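Local coordinates for protein malate dehydrogenase (Naegleria fowleri, PDB 6UM4) that probably catalyses the reversible, nicotinamide-cofactor-dependent oxidation of malate to oxaloacetate, at residues S112-F115 with R116-N119; K211-N214 with G215-V219; V219-A223 with N224-T228; P238-P242 with E243-A247; Y364-P367 with R368-C372. One frame throughout, in Å; residues are numbered along the deposited sequence.

Contact 1: residues S112-F115 with R116-N119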
loop_
_atom_site.group_PDB
_atom_site.type_symbol
_atom_site.label_atom_id
_atom_site.label_comp_id
_atom_site.label_asym_id
_atom_site.label_seq_id
_atom_site.Cartn_x
_atom_site.Cartn_y
_atom_site.Cartn_z
ATOM N N SER A 112 -2.092 4.663 -2.300
ATOM C CA SER A 112 -1.310 3.438 -2.183
ATOM C C SER A 112 0.183 3.685 -2.336
ATOM O O SER A 112 0.986 3.019 -1.670
ATOM C CB SER A 112 -1.782 2.394 -3.205
ATOM O OG SER A 112 -3.073 1.908 -2.866
ATOM N N LEU A 113 0.576 4.639 -3.180
ATOM C CA LEU A 113 1.991 4.857 -3.467
ATOM C C LEU A 113 2.771 5.361 -2.250
ATOM O O LEU A 113 3.887 4.900 -1.968
ATOM C CB LEU A 113 2.126 5.858 -4.608
ATOM C CG LEU A 113 3.565 6.150 -4.980
ATOM C CD1 LEU A 113 4.031 5.075 -5.949
ATOM C CD2 LEU A 113 3.669 7.519 -5.610
ATOM N N LEU A 114 2.246 6.372 -1.565
ATOM C CA LEU A 114 3.101 7.099 -0.634
ATOM C C LEU A 114 3.528 6.204 0.530
ATOM O O LEU A 114 4.677 6.287 0.988
ATOM C CB LEU A 114 2.378 8.356 -0.151
ATOM C CG LEU A 114 2.068 9.366 -1.269
ATOM C CD1 LEU A 114 1.235 10.516 -0.700
ATOM C CD2 LEU A 114 3.320 9.890 -1.980
ATOM N N PHE A 115 2.629 5.319 1.006
ATOM C CA PHE A 115 2.988 4.433 2.111
ATOM C C PHE A 115 4.059 3.426 1.698
ATOM O O PHE A 115 4.887 3.038 2.530
ATOM C CB PHE A 115 1.746 3.693 2.666
ATOM C CG PHE A 115 0.861 4.541 3.555
ATOM C CD1 PHE A 115 0.934 4.438 4.929
ATOM C CD2 PHE A 115 -0.031 5.456 3.002
ATOM C CE1 PHE A 115 0.135 5.227 5.748
ATOM C CE2 PHE A 115 -0.819 6.247 3.794
ATOM C CZ PHE A 115 -0.740 6.138 5.181
ATOM N N ARG A 116 4.090 3.025 0.429
ATOM C CA ARG A 116 5.109 2.111 -0.068
ATOM C C ARG A 116 6.361 2.857 -0.512
ATOM O O ARG A 116 7.338 2.233 -0.948
ATOM C CB ARG A 116 4.542 1.250 -1.219
ATOM C CG ARG A 116 3.390 0.359 -0.722
ATOM C CD ARG A 116 2.764 -0.467 -1.829
ATOM N NE ARG A 116 3.691 -1.502 -2.267
ATOM C CZ ARG A 116 3.482 -2.304 -3.308
ATOM N NH1 ARG A 116 2.379 -2.184 -4.030
ATOM N NH2 ARG A 116 4.385 -3.215 -3.624
ATOM N N ILE A 117 6.350 4.178 -0.410
ATOM C CA ILE A 117 7.590 4.942 -0.352
ATOM C C ILE A 117 8.057 5.104 1.093
ATOM O O ILE A 117 9.202 4.795 1.437
ATOM C CB ILE A 117 7.396 6.311 -1.035
ATOM C CG1 ILE A 117 7.114 6.141 -2.529
ATOM C CG2 ILE A 117 8.640 7.186 -0.875
ATOM C CD1 ILE A 117 6.668 7.448 -3.142
ATOM N N ALA A 118 7.153 5.537 1.970
ATOM C CA ALA A 118 7.543 5.833 3.346
ATOM C C ALA A 118 8.058 4.597 4.060
ATOM O O ALA A 118 8.890 4.709 4.965
ATOM C CB ALA A 118 6.365 6.442 4.104
ATOM N N ASN A 119 7.596 3.407 3.658
ATOM C CA ASN A 119 8.015 2.187 4.338
ATOM C C ASN A 119 9.415 1.751 3.951
ATOM O O ASN A 119 9.928 0.792 4.539
ATOM C CB ASN A 119 7.002 1.039 4.068
ATOM C CG ASN A 119 6.995 0.566 2.602
ATOM O OD1 ASN A 119 7.593 1.207 1.745
ATOM N ND2 ASN A 119 6.268 -0.533 2.310
#
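Arg116 meets the preceding turn of the helix through its backbone N and the start of its side chain. Its N makes a weak bond to Leu113 O at 3.0 Å. With chi1 at -63°, CG lies anti to its own carbonyl carbon, and it rests 3.7 Å from Ser112 O. The rest of the side chain leads away from this turn. Its guanidinium group forms salt bridges with Glu121 and with Asp337 of helix 332-348. Ile117 comes next. Its N has two weak bonds, one to Leu113 O and one to Leu114 O. The Ile117 and Leu113 side chains cross at a slant, with Ile117 CD1 3.8 Å from Leu113 CG. CB of Ile117 sits 3.4 Å from Leu114 O. Ala118 N gives a straighter bond to Leu114 O, 2.8 Å long with an N-H...O angle of 164°. Asn119 closes the turn, and its N donates to Phe115 O at 3.0 Å. A chi1 of 68° folds the amide back, so that CG also lies 3.2 Å from Phe115 O. Asn119 OD1 accepts from Glu121 N, and ND2 makes a weak bond to Glu121 of the second subunit. The chemistry is divided by side. Leu113, Leu114 and Ile117 pack onto strand 98-102, as expected for the first helix of a Rossmann beta-alpha-beta unit. Arg116 and Asn119 bring charge and polarity to the border with the second subunit.

Contact 2: residues K211-N214 with G215-V219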
loop_
_atom_site.group_PDB
_atom_site.type_symbol
_atom_site.label_atom_id
_atom_site.label_comp_id
_atom_site.label_asym_id
_atom_site.label_seq_id
_atom_site.Cartn_x
_atom_site.Cartn_y
_atom_site.Cartn_z
ATOM N N LYS A 211 14.397 24.050 -13.396
ATOM C CA LYS A 211 14.858 25.141 -12.543
ATOM C C LYS A 211 15.163 24.691 -11.114
ATOM O O LYS A 211 16.193 25.076 -10.554
ATOM C CB LYS A 211 13.802 26.239 -12.531
ATOM C CG LYS A 211 14.024 27.314 -11.523
ATOM C CD LYS A 211 12.808 28.211 -11.452
ATOM C CE LYS A 211 12.968 29.254 -10.350
ATOM N NZ LYS A 211 11.639 29.783 -9.960
ATOM N N GLN A 212 14.317 23.847 -10.523
ATOM C CA GLN A 212 14.284 23.632 -9.079
ATOM C C GLN A 212 14.884 22.320 -8.600
ATOM O O GLN A 212 15.456 22.293 -7.501
ATOM C CB GLN A 212 12.839 23.695 -8.575
ATOM C CG GLN A 212 12.155 25.032 -8.803
ATOM C CD GLN A 212 12.688 26.096 -7.849
ATOM O OE1 GLN A 212 13.689 26.743 -8.125
ATOM N NE2 GLN A 212 12.036 26.244 -6.699
ATOM N N ALA A 213 14.770 21.243 -9.387
ATOM C CA ALA A 213 15.159 19.906 -8.953
ATOM C C ALA A 213 16.676 19.755 -8.977
ATOM O O ALA A 213 17.404 20.562 -9.565
ATOM C CB ALA A 213 14.502 18.844 -9.842
ATOM N N ASN A 214 17.167 18.707 -8.332
ATOM C CA ASN A 214 18.602 18.470 -8.393
ATOM C C ASN A 214 18.990 17.926 -9.767
ATOM O O ASN A 214 18.153 17.418 -10.526
ATOM C CB ASN A 214 19.013 17.555 -7.245
ATOM C CG ASN A 214 18.966 18.280 -5.892
ATOM O OD1 ASN A 214 19.139 19.507 -5.823
ATOM N ND2 ASN A 214 18.681 17.539 -4.831
ATOM N N GLY A 215 20.278 18.069 -10.099
ATOM C CA GLY A 215 20.718 17.839 -11.468
ATOM C C GLY A 215 20.522 16.413 -11.945
ATOM O O GLY A 215 20.337 16.176 -13.147
ATOM N N ASP A 216 20.601 15.444 -11.029
ATOM C CA ASP A 216 20.480 14.024 -11.347
ATOM C C ASP A 216 19.066 13.501 -11.150
ATOM O O ASP A 216 18.888 12.288 -10.989
ATOM C CB ASP A 216 21.443 13.196 -10.491
ATOM C CG ASP A 216 22.904 13.494 -10.784
ATOM O OD1 ASP A 216 23.218 13.941 -11.913
ATOM O OD2 ASP A 216 23.741 13.272 -9.879
ATOM N N VAL A 217 18.068 14.393 -11.112
ATOM C CA VAL A 217 16.709 13.983 -10.777
ATOM C C VAL A 217 16.211 12.937 -11.775
ATOM O O VAL A 217 16.489 13.005 -12.982
ATOM C CB VAL A 217 15.778 15.208 -10.723
ATOM C CG1 VAL A 217 15.793 15.938 -12.062
ATOM C CG2 VAL A 217 14.347 14.789 -10.354
ATOM N N LEU A 218 15.508 11.933 -11.261
ATOM C CA LEU A 218 14.810 10.962 -12.097
ATOM C C LEU A 218 13.328 11.266 -12.016
ATOM O O LEU A 218 12.794 11.458 -10.914
ATOM C CB LEU A 218 15.106 9.515 -11.676
ATOM C CG LEU A 218 16.592 9.131 -11.626
ATOM C CD1 LEU A 218 16.755 7.693 -11.165
ATOM C CD2 LEU A 218 17.292 9.355 -13.007
ATOM N N VAL A 219 12.682 11.352 -13.181
ATOM C CA VAL A 219 11.283 11.761 -13.296
ATOM C C VAL A 219 10.491 10.622 -13.925
ATOM O O VAL A 219 10.807 10.180 -15.041
ATOM C CB VAL A 219 11.129 13.040 -14.141
ATOM C CG1 VAL A 219 9.688 13.475 -14.161
ATOM C CG2 VAL A 219 12.016 14.161 -13.627
#
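The peptide group between Asn214 and Gly215 is the flat group that faces Val217 across this turn. Val217 N stands above one face of it, 53° out of the carbonyl plane, and donates to Asn214 O at 3.1 Å. The N-H...O angle is 144°. Val217 also crowds the same oxygen with carbon. Its CG1 is 3.2 Å from Asn214 O, and its CB is 3.3 Å away. The side-chain amide of Asn214 is the second flat group. It turns away from Val217, and its ND2 donates to Asp175 OD1. Val217 CG1 lies between its own backbone N and carbonyl carbon, with chi1 at 58°. In this rotamer both methyl groups reach the Ala213 methyl. Ala213 CB is 3.9 Å from Val217 CG1 and 4.1 Å from Val217 CG2. Gly215 and Asp216 occupy the two middle positions of the type I beta turn from Asn214 to Val217. They lie on the surface. The turn carries the chain from the end of helix 191-212 into strand 218-221 of the parallel Rossmann sheet. Val217 continues inward onto Ile240. The contact thus combines one backbone bond with a small apolar pair. The bond satisfies Asn214 O at the turn, while the methyl contact links partly exposed Ala213 to buried Val217, next to the exposed corner of Gly215 and Asp216.

Contact 3: residues V219-A223 with N224-T228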
loop_
_atom_site.group_PDB
_atom_site.type_symbol
_atom_site.label_atom_id
_atom_site.label_comp_id
_atom_site.label_asym_id
_atom_site.label_seq_id
_atom_site.Cartn_x
_atom_site.Cartn_y
_atom_site.Cartn_z
ATOM N N VAL A 219 12.682 11.352 -13.181
ATOM C CA VAL A 219 11.283 11.761 -13.296
ATOM C C VAL A 219 10.491 10.622 -13.925
ATOM O O VAL A 219 10.807 10.180 -15.041
ATOM C CB VAL A 219 11.129 13.040 -14.141
ATOM C CG1 VAL A 219 9.688 13.475 -14.161
ATOM C CG2 VAL A 219 12.016 14.161 -13.627
ATOM N N LEU A 220 9.433 10.188 -13.241
ATOM C CA LEU A 220 8.535 9.158 -13.747
ATOM C C LEU A 220 7.187 9.803 -14.029
ATOM O O LEU A 220 6.603 10.434 -13.144
ATOM C CB LEU A 220 8.394 8.007 -12.741
ATOM C CG LEU A 220 7.295 7.001 -13.085
ATOM C CD1 LEU A 220 7.569 6.359 -14.455
ATOM C CD2 LEU A 220 7.155 5.955 -12.002
ATOM N N ILE A 221 6.705 9.670 -15.259
ATOM C CA ILE A 221 5.397 10.191 -15.648
ATOM C C ILE A 221 4.400 9.041 -15.624
ATOM O O ILE A 221 4.583 8.037 -16.316
ATOM C CB ILE A 221 5.424 10.853 -17.036
ATOM C CG1 ILE A 221 6.000 12.275 -16.981
ATOM C CG2 ILE A 221 4.012 10.912 -17.601
ATOM C CD1 ILE A 221 7.507 12.354 -16.866
ATOM N N VAL A 222 3.345 9.191 -14.822
ATOM C CA VAL A 222 2.251 8.232 -14.751
ATOM C C VAL A 222 1.004 8.762 -15.450
ATOM O O VAL A 222 0.295 8.008 -16.120
ATOM C CB VAL A 222 1.934 7.851 -13.280
ATOM C CG1 VAL A 222 0.699 6.978 -13.210
ATOM C CG2 VAL A 222 3.110 7.131 -12.648
ATOM N N ALA A 223 0.718 10.054 -15.292
ATOM C CA ALA A 223 -0.489 10.640 -15.856
ATOM C C ALA A 223 -0.519 10.486 -17.372
ATOM O O ALA A 223 0.505 10.629 -18.043
ATOM C CB ALA A 223 -0.571 12.118 -15.490
ATOM N N ASN A 224 -1.712 10.199 -17.913
ATOM C CA ASN A 224 -1.915 10.039 -19.351
ATOM C C ASN A 224 -2.104 11.384 -20.059
ATOM O O ASN A 224 -2.543 12.365 -19.445
ATOM C CB ASN A 224 -3.108 9.144 -19.618
ATOM C CG ASN A 224 -2.721 7.689 -19.667
ATOM O OD1 ASN A 224 -1.639 7.349 -20.156
ATOM N ND2 ASN A 224 -3.589 6.819 -19.158
ATOM N N PRO A 225 -1.735 11.469 -21.356
ATOM C CA PRO A 225 -1.033 10.444 -22.154
ATOM C C PRO A 225 0.457 10.374 -21.793
ATOM O O PRO A 225 1.226 11.330 -22.033
ATOM C CB PRO A 225 -1.252 10.908 -23.598
ATOM C CG PRO A 225 -1.329 12.416 -23.474
ATOM C CD PRO A 225 -2.049 12.666 -22.153
ATOM N N ALA A 226 0.844 9.242 -21.194
ATOM C CA ALA A 226 2.122 9.155 -20.487
ATOM C C ALA A 226 3.295 9.487 -21.400
ATOM O O ALA A 226 4.006 10.462 -21.160
ATOM C CB ALA A 226 2.295 7.765 -19.880
ATOM N N ASN A 227 3.477 8.719 -22.486
ATOM C CA ASN A 227 4.639 8.905 -23.363
ATOM C C ASN A 227 4.756 10.342 -23.824
ATOM O O ASN A 227 5.841 10.930 -23.810
ATOM C CB ASN A 227 4.556 7.995 -24.598
ATOM C CG ASN A 227 4.506 6.534 -24.240
ATOM O OD1 ASN A 227 3.754 6.140 -23.343
ATOM N ND2 ASN A 227 5.296 5.715 -24.937
ATOM N N THR A 228 3.638 10.905 -24.274
ATOM C CA THR A 228 3.637 12.268 -24.786
ATOM C C THR A 228 3.868 13.281 -23.667
ATOM O O THR A 228 4.582 14.274 -23.852
ATOM C CB THR A 228 2.314 12.519 -25.494
ATOM O OG1 THR A 228 2.169 11.548 -26.542
ATOM C CG2 THR A 228 2.283 13.914 -26.106
#
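Ala223 O meets Ala226 across a bend that holds a cis peptide bond before Pro225. The oxygen lies 3.3 Å from Ala226 CA and makes a CA-H...O contact, with 136° at the hydrogen. Ala226 CB is 3.8 Å from the same oxygen. The side chain that ties this bend is Asn224. Its CB lies against the preceding peptide. A chi1 of -88° then swings CG off the backbone, with OD1 turned toward Ala226 N. OD1, at one tip, accepts from that N at 3.3 Å. The donor lies in the carbonyl plane and uses a lone pair, with an N-H...O angle of 144°. This is an Asx turn, and it spans the cis Pro225. The Asn224 side chain also touches His280. Ile221 CG2 lies near Ala226 O, a contact left doubtful by the two conformers of Ile221. Ala223 O has a further partner in Asn229 ND2. The bend joins the C-terminal end of strand 218-221 to helix 226-235. In Rossmann folds this end of the parallel sheet borders the cofactor site. No ordinary hydrogen bond links the two segments. The CA-H...O contact joins them, while the Asx turn shapes 224-226 and holds the N-H of Ala226 at the helix start. Pro225, at the N-cap position, has no N-H of its own to satisfy.

Contact 4: residues P238-P242 with E243-A247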
loop_
_atom_site.group_PDB
_atom_site.type_symbol
_atom_site.label_atom_id
_atom_site.label_comp_id
_atom_site.label_asym_id
_atom_site.label_seq_id
_atom_site.Cartn_x
_atom_site.Cartn_y
_atom_site.Cartn_z
ATOM N N PRO A 238 15.704 21.481 -20.688
ATOM C CA PRO A 238 16.902 21.245 -21.519
ATOM C C PRO A 238 18.134 20.809 -20.743
ATOM O O PRO A 238 19.058 20.253 -21.345
ATOM C CB PRO A 238 17.121 22.601 -22.207
ATOM C CG PRO A 238 16.448 23.602 -21.332
ATOM C CD PRO A 238 15.244 22.879 -20.761
ATOM N N ASP A 239 18.195 21.051 -19.435
ATOM C CA ASP A 239 19.356 20.643 -18.653
ATOM C C ASP A 239 19.172 19.286 -17.979
ATOM O O ASP A 239 20.080 18.815 -17.283
ATOM C CB ASP A 239 19.692 21.717 -17.622
ATOM C CG ASP A 239 20.057 23.024 -18.274
ATOM O OD1 ASP A 239 21.092 23.069 -18.977
ATOM O OD2 ASP A 239 19.285 23.992 -18.131
ATOM N N ILE A 240 18.036 18.636 -18.170
ATOM C CA ILE A 240 17.829 17.280 -17.678
ATOM C C ILE A 240 18.110 16.306 -18.819
ATOM O O ILE A 240 17.473 16.413 -19.881
ATOM C CB ILE A 240 16.417 17.097 -17.121
ATOM C CG1 ILE A 240 16.252 17.939 -15.837
ATOM C CG2 ILE A 240 16.140 15.609 -16.923
ATOM C CD1 ILE A 240 14.886 17.798 -15.154
ATOM N N PRO A 241 19.040 15.368 -18.654
ATOM C CA PRO A 241 19.247 14.330 -19.652
ATOM C C PRO A 241 17.946 13.622 -19.969
ATOM O O PRO A 241 17.213 13.203 -19.055
ATOM C CB PRO A 241 20.252 13.386 -18.980
ATOM C CG PRO A 241 20.950 14.250 -17.972
ATOM C CD PRO A 241 19.920 15.204 -17.489
ATOM N N PRO A 242 17.597 13.521 -21.253
ATOM C CA PRO A 242 16.295 12.944 -21.614
ATOM C C PRO A 242 16.065 11.565 -21.033
ATOM O O PRO A 242 14.919 11.229 -20.728
ATOM C CB PRO A 242 16.338 12.941 -23.144
ATOM C CG PRO A 242 17.238 14.190 -23.463
ATOM C CD PRO A 242 18.304 14.109 -22.410
ATOM N N GLU A 243 17.120 10.766 -20.850
ATOM C CA GLU A 243 16.971 9.427 -20.290
ATOM C C GLU A 243 16.549 9.439 -18.821
ATOM O O GLU A 243 16.145 8.395 -18.297
ATOM C CB GLU A 243 18.276 8.646 -20.444
ATOM C CG GLU A 243 18.417 7.970 -21.791
ATOM C CD GLU A 243 18.719 8.943 -22.910
ATOM O OE1 GLU A 243 19.068 10.111 -22.606
ATOM O OE2 GLU A 243 18.598 8.532 -24.092
ATOM N N ASN A 244 16.699 10.568 -18.132
ATOM C CA ASN A 244 16.269 10.665 -16.740
ATOM C C ASN A 244 14.778 10.960 -16.585
ATOM O O ASN A 244 14.308 11.103 -15.453
ATOM C CB ASN A 244 17.097 11.743 -16.009
ATOM C CG ASN A 244 18.526 11.305 -15.769
ATOM O OD1 ASN A 244 18.860 10.141 -15.961
ATOM N ND2 ASN A 244 19.375 12.224 -15.373
ATOM N N ILE A 245 14.033 11.084 -17.683
ATOM C CA ILE A 245 12.588 11.283 -17.655
ATOM C C ILE A 245 11.947 10.152 -18.441
ATOM O O ILE A 245 12.144 10.060 -19.658
ATOM C CB ILE A 245 12.192 12.640 -18.260
ATOM C CG1 ILE A 245 12.926 13.785 -17.558
ATOM C CG2 ILE A 245 10.681 12.824 -18.233
ATOM C CD1 ILE A 245 12.576 15.152 -18.124
ATOM N N THR A 246 11.165 9.302 -17.764
ATOM C CA THR A 246 10.504 8.203 -18.454
ATOM C C THR A 246 9.006 8.224 -18.177
ATOM O O THR A 246 8.522 8.886 -17.259
ATOM C CB THR A 246 11.087 6.851 -18.039
ATOM O OG1 THR A 246 10.927 6.676 -16.629
ATOM C CG2 THR A 246 12.567 6.793 -18.375
ATOM N N ALA A 247 8.273 7.462 -18.979
ATOM C CA ALA A 247 6.849 7.277 -18.791
ATOM C C ALA A 247 6.594 5.818 -18.405
ATOM O O ALA A 247 7.382 4.930 -18.745
ATOM C CB ALA A 247 6.089 7.668 -20.063
#
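Ile240 and Ile245 meet through their first torsions. At chi1 -68° Ile240 puts CG2 anti to its backbone N, and at chi1 -55° Ile245 puts CG1 anti to its carbonyl carbon. Ile240 CG2 then lies against the CG1-CD1 arm of Ile245. It is 3.7 Å from Ile245 CG1 and 3.8 Å from Ile245 CD1, and the two side chains cross at about a right angle. A similar first torsion brings Asn244 ND2 over one face of the Pro241 ring. Asn244 ND2 is 3.7 Å from Pro241 CG and just as near to CD, and the two side chains are set aslant. Glu243 bends at chi2, 74°, so that its OE1 comes back to 3.7 Å from Pro242 C. The backbone folds into a short 3-10 turn. Asn244 N donates to Pro241 O at 2.8 Å, and Ile245 N donates to Pro242 O at 3.2 Å. Both donors stand well above the planes of the carbonyls they meet, away from the lone pairs. Glu243 OE2 forms a salt bridge with Arg361, and Glu243 O accepts from Tyr384 OH. Ile240 packs on Leu209 of helix 191-212, while Ile245 packs on strand 218-221. The turn leads the chain from the loop after helix 226-235 into strand 245-247, at one edge of the parallel sheet. Two successive prolines offer carbonyls but no N-H groups. Here those carbonyls accept from the N-H groups three residues on, Asn244 and Ile245, and the buried isoleucine pair joins the turn to Leu209 and strand 218-221.

Contact 5: residues Y364-P367 with R368-C372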
loop_
_atom_site.group_PDB
_atom_site.type_symbol
_atom_site.label_atom_id
_atom_site.label_comp_id
_atom_site.label_asym_id
_atom_site.label_seq_id
_atom_site.Cartn_x
_atom_site.Cartn_y
_atom_site.Cartn_z
ATOM N N TYR A 364 16.255 -0.068 -32.555
ATOM C CA TYR A 364 15.416 -0.874 -33.442
ATOM C C TYR A 364 14.792 -0.041 -34.571
ATOM O O TYR A 364 13.721 -0.362 -35.089
ATOM C CB TYR A 364 14.365 -1.645 -32.624
ATOM C CG TYR A 364 15.070 -2.653 -31.739
ATOM C CD1 TYR A 364 15.569 -3.834 -32.278
ATOM C CD2 TYR A 364 15.301 -2.401 -30.398
ATOM C CE1 TYR A 364 16.257 -4.748 -31.504
ATOM C CE2 TYR A 364 15.992 -3.308 -29.609
ATOM C CZ TYR A 364 16.461 -4.482 -30.169
ATOM O OH TYR A 364 17.160 -5.395 -29.408
ATOM N N GLY A 365 15.450 1.056 -34.946
ATOM C CA GLY A 365 14.971 1.912 -36.013
ATOM C C GLY A 365 13.799 2.793 -35.658
ATOM O O GLY A 365 13.233 3.435 -36.552
ATOM N N ILE A 366 13.453 2.884 -34.379
ATOM C CA ILE A 366 12.296 3.668 -33.925
ATOM C C ILE A 366 12.564 5.152 -34.155
ATOM O O ILE A 366 13.683 5.618 -33.890
ATOM C CB ILE A 366 12.013 3.365 -32.448
ATOM C CG1 ILE A 366 11.519 1.923 -32.305
ATOM C CG2 ILE A 366 10.993 4.313 -31.869
ATOM C CD1 ILE A 366 11.482 1.426 -30.848
ATOM N N PRO A 367 11.610 5.917 -34.685
ATOM C CA PRO A 367 11.855 7.346 -34.925
ATOM C C PRO A 367 12.272 8.072 -33.649
ATOM O O PRO A 367 11.775 7.789 -32.557
ATOM C CB PRO A 367 10.505 7.858 -35.437
ATOM C CG PRO A 367 9.850 6.633 -36.052
ATOM C CD PRO A 367 10.291 5.483 -35.184
ATOM N N ARG A 368 13.192 9.018 -33.803
ATOM C CA ARG A 368 13.709 9.814 -32.698
ATOM C C ARG A 368 12.695 10.883 -32.286
ATOM O O ARG A 368 11.796 11.263 -33.038
ATOM C CB ARG A 368 15.048 10.466 -33.105
ATOM C CG ARG A 368 16.036 9.474 -33.770
ATOM C CD ARG A 368 17.347 10.107 -34.246
ATOM N NE ARG A 368 18.329 10.254 -33.166
ATOM C CZ ARG A 368 19.451 9.543 -33.054
ATOM N NH1 ARG A 368 20.275 9.755 -32.031
ATOM N NH2 ARG A 368 19.755 8.624 -33.966
ATOM N N GLY A 369 12.848 11.374 -31.072
ATOM C CA GLY A 369 11.999 12.448 -30.606
ATOM C C GLY A 369 10.682 12.009 -29.985
ATOM O O GLY A 369 9.926 12.868 -29.511
ATOM N N ILE A 370 10.367 10.718 -29.985
ATOM C CA ILE A 370 9.201 10.223 -29.265
ATOM C C ILE A 370 9.700 9.401 -28.094
ATOM O O ILE A 370 10.820 8.869 -28.107
ATOM C CB ILE A 370 8.243 9.364 -30.123
ATOM C CG1 ILE A 370 9.007 8.218 -30.772
ATOM C CG2 ILE A 370 7.506 10.206 -31.149
ATOM C CD1 ILE A 370 8.091 7.156 -31.336
ATOM N N TRP A 371 8.845 9.287 -27.079
ATOM C CA TRP A 371 9.075 8.361 -25.985
ATOM C C TRP A 371 8.360 7.059 -26.318
ATOM O O TRP A 371 7.181 7.059 -26.687
ATOM C CB TRP A 371 8.578 8.930 -24.656
ATOM C CG TRP A 371 9.646 9.581 -23.805
ATOM C CD1 TRP A 371 10.011 9.228 -22.536
ATOM C CD2 TRP A 371 10.479 10.694 -24.165
ATOM N NE1 TRP A 371 11.018 10.042 -22.094
ATOM C CE2 TRP A 371 11.315 10.961 -23.060
ATOM C CE3 TRP A 371 10.581 11.494 -25.300
ATOM C CZ2 TRP A 371 12.264 12.005 -23.060
ATOM C CZ3 TRP A 371 11.531 12.530 -25.311
ATOM C CH2 TRP A 371 12.358 12.765 -24.196
ATOM N N CYS A 372 9.085 5.960 -26.219
ATOM C CA CYS A 372 8.583 4.693 -26.706
ATOM C C CYS A 372 9.032 3.605 -25.763
ATOM O O CYS A 372 10.219 3.535 -25.438
ATOM C CB CYS A 372 9.106 4.430 -28.114
ATOM S SG CYS A 372 8.567 2.879 -28.821
#
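Ile366 reaches both Ile370 and Cys372 as the chain doubles back toward strand 371-380. Its CG2 lies 4.1 Å from Ile370 CD1, and the two side chains are nearly perpendicular. Its CD1 rests 3.8 Å from Cys372 SG. With SG anti to the backbone N of Cys372, chi1 179°, the sulfur meets this methyl. Pro367 follows, and its carbonyl takes part. Pro367 O is 3.3 Å from Ile370 CG1 and also receives a hydrogen bond from Ser360 OG. Ile370 holds CG1 between its own N and carbonyl carbon, chi1 55°, which sets that atom against the oxygen. Gly369 completes the bend with a positive phi of 87°. No hydrogen bond joins the two segments, so apolar contacts dominate. Beyond them, Pro367 lies against Val404 and Ile408 of helix 394-414, and Ile370 against Leu407. Ile370 and Cys372 pair by backbone bonds with Ser360 and Ile358, which sets strand 371-380 beside strand 353-359 in the C-terminal domain's antiparallel sheet.

Overall arrangement
From the N terminus, contact 1 closes the end of helix 108-118 and stands apart from the others, beside the second subunit. Contact 2 closes the turn from helix 191-212 into strand 218-221. Contact 3 begins at Val219, where contact 2 ends, and leads into helix 226-235. Contact 4 then closes the turn into strand 245-247. This strand pairs with strand 218-221, so contacts 2, 3 and 4 meet in the parallel sheet. None nests or crosses; contacts 2 and 3 share Val219 and the others follow in series. Contact 5 closes the bend into strand 371-380. Trp371 NE1 donates to Ile245 O, and Trp371 O accepts from Asn227 ND2, tying the C-terminal domain to the NAD-binding one.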